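Local coordinates for protein D,D-dipeptidase/D,D-carboxypeptidase (Enterococcus faecalis, PDB 4MUQ) that is a zinc-dependent D,D-peptidase of vancomycin resistance, a metallopeptidase that binds phosphinate analogues of D-Ala-D-Ala at its metal site, at residues N66-L77 / H108-N119. Residues are numbered along the deposited sequence; the frame is centred on the assembly and turned at random. Where two conformers were deposited one is given.
Sequences NSIVPVSGYRSL and HQTGLAIDLGLN. With ZN (zinc ion), chain B; 2D8 ((2R)-3-[(R)-[(1S)-1-aminoethyl](hydroxy)phosphoryl]-2-methylpropanoic acid), chain D; LY0 ((2R)-3-[(R)-[(1R)-1-aminoethyl](hydroxy)phosphoryl]-2-methylpropanoic acid), chain C.
Val-69 and Gly-117 form a hydrogen-bonded antiparallel pair, with Val-69 N 2.9 Å from Gly-117 O and a return bond from Gly-117 N to Val-69 O. Strand 68-72 is an outer strand of a four-stranded antiparallel sheet, next to strand 113-118. A classic beta bulge follows: Val-71 N bonds Asp-115 O, and Ser-72 N reaches the same oxygen weakly. Asp-115 N donates to Ser-72 O at 2.8 Å, nearly straight. At the other end, Asn-119 ND2 donates to Asn-66 O.

Apolar contacts lie on the sheet face of Pro-70 and Leu-116. Pro-70 CB meets Ile-114 CD1, and Ile-68 CG2 meets Leu-116 CB. Phe-139 of helix 134-142 touches both Ile-68 and Leu-116.

Zinc sits on the side of Ser-72 and Asp-115. His-108 NE2 binds it at 2.0 Å. Asp-115 binds it through both carboxylate oxygens, OD1 closer than OD2, and His-168 is the third protein ligand. Both phosphinate oxygens of the inhibitor, modelled as two stereoisomers, also bind the metal.

The other ring nitrogen, His-108 ND1, donates to Gly-73 O at 2.7 Å, with the acceptor in the ring plane. The Arg-75 guanidinium lies flat over one face of that ring, planes 19° apart. A bend at chi3 (-65°) turns the arginine chain into this position. Arg-75 NH1 bonds Ser-72 OG at 2.9 Å, and NH2 bonds phosphinate O31 at 2.8 Å; NH1 also donates to O31, less straight.

The bond to the Gly-73 carbonyl helps set the rotation of the His-108 ring and leaves NE2 to face the metal. Ser-72, the His-108 ring, Gln-80 and the inhibitor together hold the guanidinium beside the zinc. Its positive charge would probably stabilise negative charge on O31, consistent with the phosphinate mimicking a tetrahedral intermediate of peptide hydrolysis.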
loop_
_atom_site.group_PDB
_atom_site.type_symbol
_atom_site.label_atom_id
_atom_site.label_comp_id
_atom_site.label_asym_id
_atom_site.label_seq_id
_atom_site.Cartn_x
_atom_site.Cartn_y
_atom_site.Cartn_z
ATOM N N ASN A 66 4.281 10.809 20.746
ATOM C CA ASN A 66 2.843 10.607 20.745
ATOM C C ASN A 66 2.122 11.623 19.875
ATOM O O ASN A 66 0.905 11.745 19.954
ATOM C CB ASN A 66 2.309 10.710 22.174
ATOM C CG ASN A 66 2.872 9.646 23.072
ATOM O OD1 ASN A 66 2.540 8.468 22.922
ATOM N ND2 ASN A 66 3.733 10.040 24.002
ATOM N N SER A 67 2.874 12.350 19.051
ATOM C CA SER A 67 2.283 13.425 18.262
ATOM C C SER A 67 1.459 12.923 17.074
ATOM O O SER A 67 0.578 13.638 16.588
ATOM C CB SER A 67 3.359 14.422 17.813
ATOM O OG SER A 67 4.392 13.767 17.100
ATOM N N ILE A 68 1.733 11.702 16.623
ATOM C CA ILE A 68 0.959 11.096 15.546
ATOM C C ILE A 68 0.233 9.880 16.077
ATOM O O ILE A 68 0.832 9.027 16.732
ATOM C CB ILE A 68 1.841 10.657 14.360
ATOM C CG1 ILE A 68 2.493 11.876 13.706
ATOM C CG2 ILE A 68 1.013 9.879 13.331
ATOM C CD1 ILE A 68 3.559 11.533 12.674
ATOM N N VAL A 69 -1.061 9.805 15.801
ATOM C CA VAL A 69 -1.829 8.644 16.213
ATOM C C VAL A 69 -2.423 7.903 15.020
ATOM O O VAL A 69 -2.820 8.516 14.017
ATOM C CB VAL A 69 -2.939 9.020 17.205
ATOM C CG1 VAL A 69 -2.339 9.613 18.477
ATOM C CG2 VAL A 69 -3.900 9.988 16.571
ATOM N N PRO A 70 -2.460 6.569 15.117
ATOM C CA PRO A 70 -3.155 5.792 14.097
ATOM C C PRO A 70 -4.646 5.938 14.344
ATOM O O PRO A 70 -5.102 5.831 15.485
ATOM C CB PRO A 70 -2.674 4.366 14.354
ATOM C CG PRO A 70 -2.347 4.332 15.804
ATOM C CD PRO A 70 -1.850 5.714 16.152
ATOM N N VAL A 71 -5.383 6.243 13.290
ATOM C CA VAL A 71 -6.812 6.498 13.368
ATOM C C VAL A 71 -7.597 5.299 12.846
ATOM O O VAL A 71 -8.630 4.934 13.406
ATOM C CB VAL A 71 -7.201 7.781 12.571
ATOM C CG1 VAL A 71 -8.719 7.943 12.502
ATOM C CG2 VAL A 71 -6.563 9.011 13.190
ATOM N N SER A 72 -7.104 4.687 11.776
ATOM C CA SER A 72 -7.775 3.532 11.195
ATOM C C SER A 72 -6.762 2.709 10.438
ATOM O O SER A 72 -6.026 3.247 9.611
ATOM C CB SER A 72 -8.877 3.982 10.235
ATOM O OG SER A 72 -9.631 2.867 9.794
ATOM N N GLY A 73 -6.722 1.410 10.718
ATOM C CA GLY A 73 -5.846 0.484 10.012
ATOM C C GLY A 73 -6.652 -0.545 9.250
ATOM O O GLY A 73 -7.401 -0.197 8.333
ATOM N N TYR A 74 -6.495 -1.814 9.607
ATOM C CA TYR A 74 -7.315 -2.851 8.988
ATOM C C TYR A 74 -8.790 -2.590 9.269
ATOM O O TYR A 74 -9.167 -2.294 10.404
ATOM C CB TYR A 74 -6.939 -4.232 9.517
ATOM C CG TYR A 74 -7.863 -5.301 8.989
ATOM C CD1 TYR A 74 -7.727 -5.758 7.684
ATOM C CD2 TYR A 74 -8.889 -5.807 9.762
ATOM C CE1 TYR A 74 -8.575 -6.724 7.170
ATOM C CE2 TYR A 74 -9.761 -6.780 9.252
ATOM C CZ TYR A 74 -9.584 -7.212 7.954
ATOM O OH TYR A 74 -10.422 -8.168 7.426
ATOM N N ARG A 75 -9.614 -2.711 8.228
ATOM C CA ARG A 75 -11.065 -2.711 8.400
ATOM C C ARG A 75 -11.632 -3.926 7.703
ATOM O O ARG A 75 -11.217 -4.274 6.588
ATOM C CB ARG A 75 -11.693 -1.428 7.845
ATOM C CG ARG A 75 -11.103 -0.189 8.494
ATOM C CD ARG A 75 -11.949 1.056 8.352
ATOM N NE ARG A 75 -12.092 1.515 6.973
ATOM C CZ ARG A 75 -11.596 2.662 6.489
ATOM N NH1 ARG A 75 -10.860 3.482 7.230
ATOM N NH2 ARG A 75 -11.821 2.977 5.232
ATOM N N SER A 76 -12.560 -4.582 8.378
ATOM C CA SER A 76 -13.285 -5.702 7.815
ATOM C C SER A 76 -14.339 -5.202 6.840
ATOM O O SER A 76 -14.642 -4.012 6.778
ATOM C CB SER A 76 -13.994 -6.453 8.920
ATOM O OG SER A 76 -14.976 -5.623 9.527
ATOM N N LEU A 77 -14.939 -6.136 6.114
ATOM C CA LEU A 77 -15.996 -5.786 5.176
ATOM C C LEU A 77 -17.193 -5.133 5.874
ATOM O O LEU A 77 -17.737 -4.136 5.388
ATOM C CB LEU A 77 -16.452 -7.040 4.434
ATOM C CG LEU A 77 -17.643 -6.835 3.494
ATOM C CD1 LEU A 77 -17.296 -5.870 2.371
ATOM C CD2 LEU A 77 -18.091 -8.174 2.930
ATOM N N HIS A 108 -8.087 -0.453 3.035
ATOM C CA HIS A 108 -8.073 -0.770 4.457
ATOM C C HIS A 108 -8.381 -2.246 4.719
ATOM O O HIS A 108 -7.983 -2.797 5.744
ATOM C CB HIS A 108 -9.015 0.136 5.258
ATOM C CG HIS A 108 -8.469 1.508 5.465
ATOM N ND1 HIS A 108 -7.668 1.838 6.539
ATOM C CD2 HIS A 108 -8.589 2.630 4.722
ATOM C CE1 HIS A 108 -7.327 3.110 6.451
ATOM N NE2 HIS A 108 -7.876 3.619 5.359
ATOM N N GLN A 109 -9.076 -2.885 3.781
ATOM C CA GLN A 109 -9.403 -4.301 3.917
ATOM C C GLN A 109 -8.210 -5.216 3.638
ATOM O O GLN A 109 -8.328 -6.421 3.752
ATOM C CB GLN A 109 -10.591 -4.680 3.019
ATOM C CG GLN A 109 -11.902 -3.984 3.417
ATOM C CD GLN A 109 -13.011 -4.256 2.436
ATOM O OE1 GLN A 109 -13.443 -3.347 1.716
ATOM N NE2 GLN A 109 -13.468 -5.504 2.374
ATOM N N THR A 110 -7.051 -4.642 3.299
ATOM C CA THR A 110 -5.855 -5.459 3.026
ATOM C C THR A 110 -4.877 -5.529 4.200
ATOM O O THR A 110 -3.964 -6.350 4.201
ATOM C CB THR A 110 -5.019 -4.926 1.835
ATOM O OG1 THR A 110 -4.457 -3.653 2.173
ATOM C CG2 THR A 110 -5.846 -4.820 0.543
ATOM N N GLY A 111 -5.026 -4.637 5.175
ATOM C CA GLY A 111 -4.025 -4.528 6.230
ATOM C C GLY A 111 -2.784 -3.740 5.844
ATOM O O GLY A 111 -1.837 -3.676 6.632
ATOM N N LEU A 112 -2.785 -3.150 4.647
ATOM C CA LEU A 112 -1.640 -2.388 4.131
ATOM C C LEU A 112 -1.826 -0.884 4.224
ATOM O O LEU A 112 -0.909 -0.135 3.908
ATOM C CB LEU A 112 -1.389 -2.764 2.668
ATOM C CG LEU A 112 -1.105 -4.245 2.380
ATOM C CD1 LEU A 112 -1.031 -4.476 0.875
ATOM C CD2 LEU A 112 0.182 -4.738 3.052
ATOM N N ALA A 113 -3.008 -0.432 4.645
ATOM C CA ALA A 113 -3.295 1.002 4.656
ATOM C C ALA A 113 -3.566 1.503 6.049
ATOM O O ALA A 113 -4.170 0.822 6.865
ATOM C CB ALA A 113 -4.477 1.315 3.749
ATOM N N ILE A 114 -3.126 2.725 6.298
ATOM C CA ILE A 114 -3.349 3.349 7.586
ATOM C C ILE A 114 -3.706 4.817 7.401
ATOM O O ILE A 114 -3.128 5.515 6.569
ATOM C CB ILE A 114 -2.130 3.154 8.517
ATOM C CG1 ILE A 114 -2.463 3.641 9.927
ATOM C CG2 ILE A 114 -0.878 3.824 7.959
ATOM C CD1 ILE A 114 -1.863 2.800 11.028
ATOM N N ASP A 115 -4.680 5.268 8.194
ATOM C CA ASP A 115 -5.005 6.683 8.306
ATOM C C ASP A 115 -4.329 7.203 9.561
ATOM O O ASP A 115 -4.482 6.620 10.639
ATOM C CB ASP A 115 -6.528 6.884 8.373
ATOM C CG ASP A 115 -7.235 6.462 7.088
ATOM O OD1 ASP A 115 -6.595 6.450 6.051
ATOM O OD2 ASP A 115 -8.429 6.100 7.064
ATOM N N LEU A 116 -3.592 8.302 9.421
ATOM C CA LEU A 116 -2.869 8.909 10.526
ATOM C C LEU A 116 -3.406 10.308 10.827
ATOM O O LEU A 116 -3.921 10.995 9.935
ATOM C CB LEU A 116 -1.383 9.021 10.182
ATOM C CG LEU A 116 -0.694 7.696 9.859
ATOM C CD1 LEU A 116 0.717 7.961 9.374
ATOM C CD2 LEU A 116 -0.670 6.792 11.083
ATOM N N GLY A 117 -3.281 10.735 12.075
ATOM C CA GLY A 117 -3.714 12.070 12.439
ATOM C C GLY A 117 -2.849 12.694 13.501
ATOM O O GLY A 117 -2.134 12.005 14.241
ATOM N N LEU A 118 -2.901 14.023 13.557
ATOM C CA LEU A 118 -2.309 14.787 14.644
ATOM C C LEU A 118 -2.937 14.367 15.964
ATOM O O LEU A 118 -4.154 14.186 16.047
ATOM C CB LEU A 118 -2.556 16.278 14.425
ATOM C CG LEU A 118 -1.416 17.081 13.814
ATOM C CD1 LEU A 118 -1.811 18.536 13.638
ATOM C CD2 LEU A 118 -0.188 16.977 14.696
ATOM N N ASN A 119 -2.118 14.196 16.995
ATOM C CA ASN A 119 -2.657 13.832 18.297
ATOM C C ASN A 119 -3.343 15.018 18.950
ATOM O O ASN A 119 -2.693 15.885 19.531
ATOM C CB ASN A 119 -1.567 13.279 19.214
ATOM C CG ASN A 119 -2.123 12.658 20.496
ATOM O OD1 ASN A 119 -3.093 13.145 21.075
ATOM N ND2 ASN A 119 -1.495 11.578 20.946
HETATM ZN ZN ZN B . -7.847 5.569 4.822
HETATM C C4 2D8 D . -11.052 6.467 2.356
HETATM C C5 2D8 D . -10.495 5.320 1.576
HETATM C C6 2D8 D . -11.199 4.030 1.972
HETATM C C7 2D8 D . -10.655 5.631 0.099
HETATM N N1 2D8 D . -11.038 7.867 6.281
HETATM P P 2D8 D . -10.393 6.620 4.039
HETATM C C1 2D8 D . -12.811 6.704 5.077
HETATM C C2 2D8 D . -11.580 7.587 5.014
HETATM O O31 2D8 D . -10.231 5.195 4.616
HETATM O O32 2D8 D . -8.987 7.300 4.118
HETATM O O61 2D8 D . -10.538 3.007 1.924
HETATM O O62 2D8 D . -12.379 4.062 2.277
HETATM P P LY0 C . -10.395 6.618 4.047
HETATM C C1 LY0 C . -12.818 6.673 5.063
HETATM N N1 LY0 C . -11.901 8.760 4.538
HETATM C C2 LY0 C . -11.561 7.519 5.111
HETATM C C4 LY0 C . -11.059 6.469 2.364
HETATM C C5 LY0 C . -10.498 5.322 1.580
HETATM C C6 LY0 C . -11.200 4.032 1.972
HETATM C C7 LY0 C . -10.655 5.632 0.101
HETATM O O31 LY0 C . -10.213 5.190 4.610
HETATM O O32 LY0 C . -8.989 7.298 4.116
HETATM O O61 LY0 C . -10.537 3.008 1.924
HETATM O O62 LY0 C . -12.379 4.062 2.277
HETATM O O HOH W 1 -10.022 -8.440 4.417
#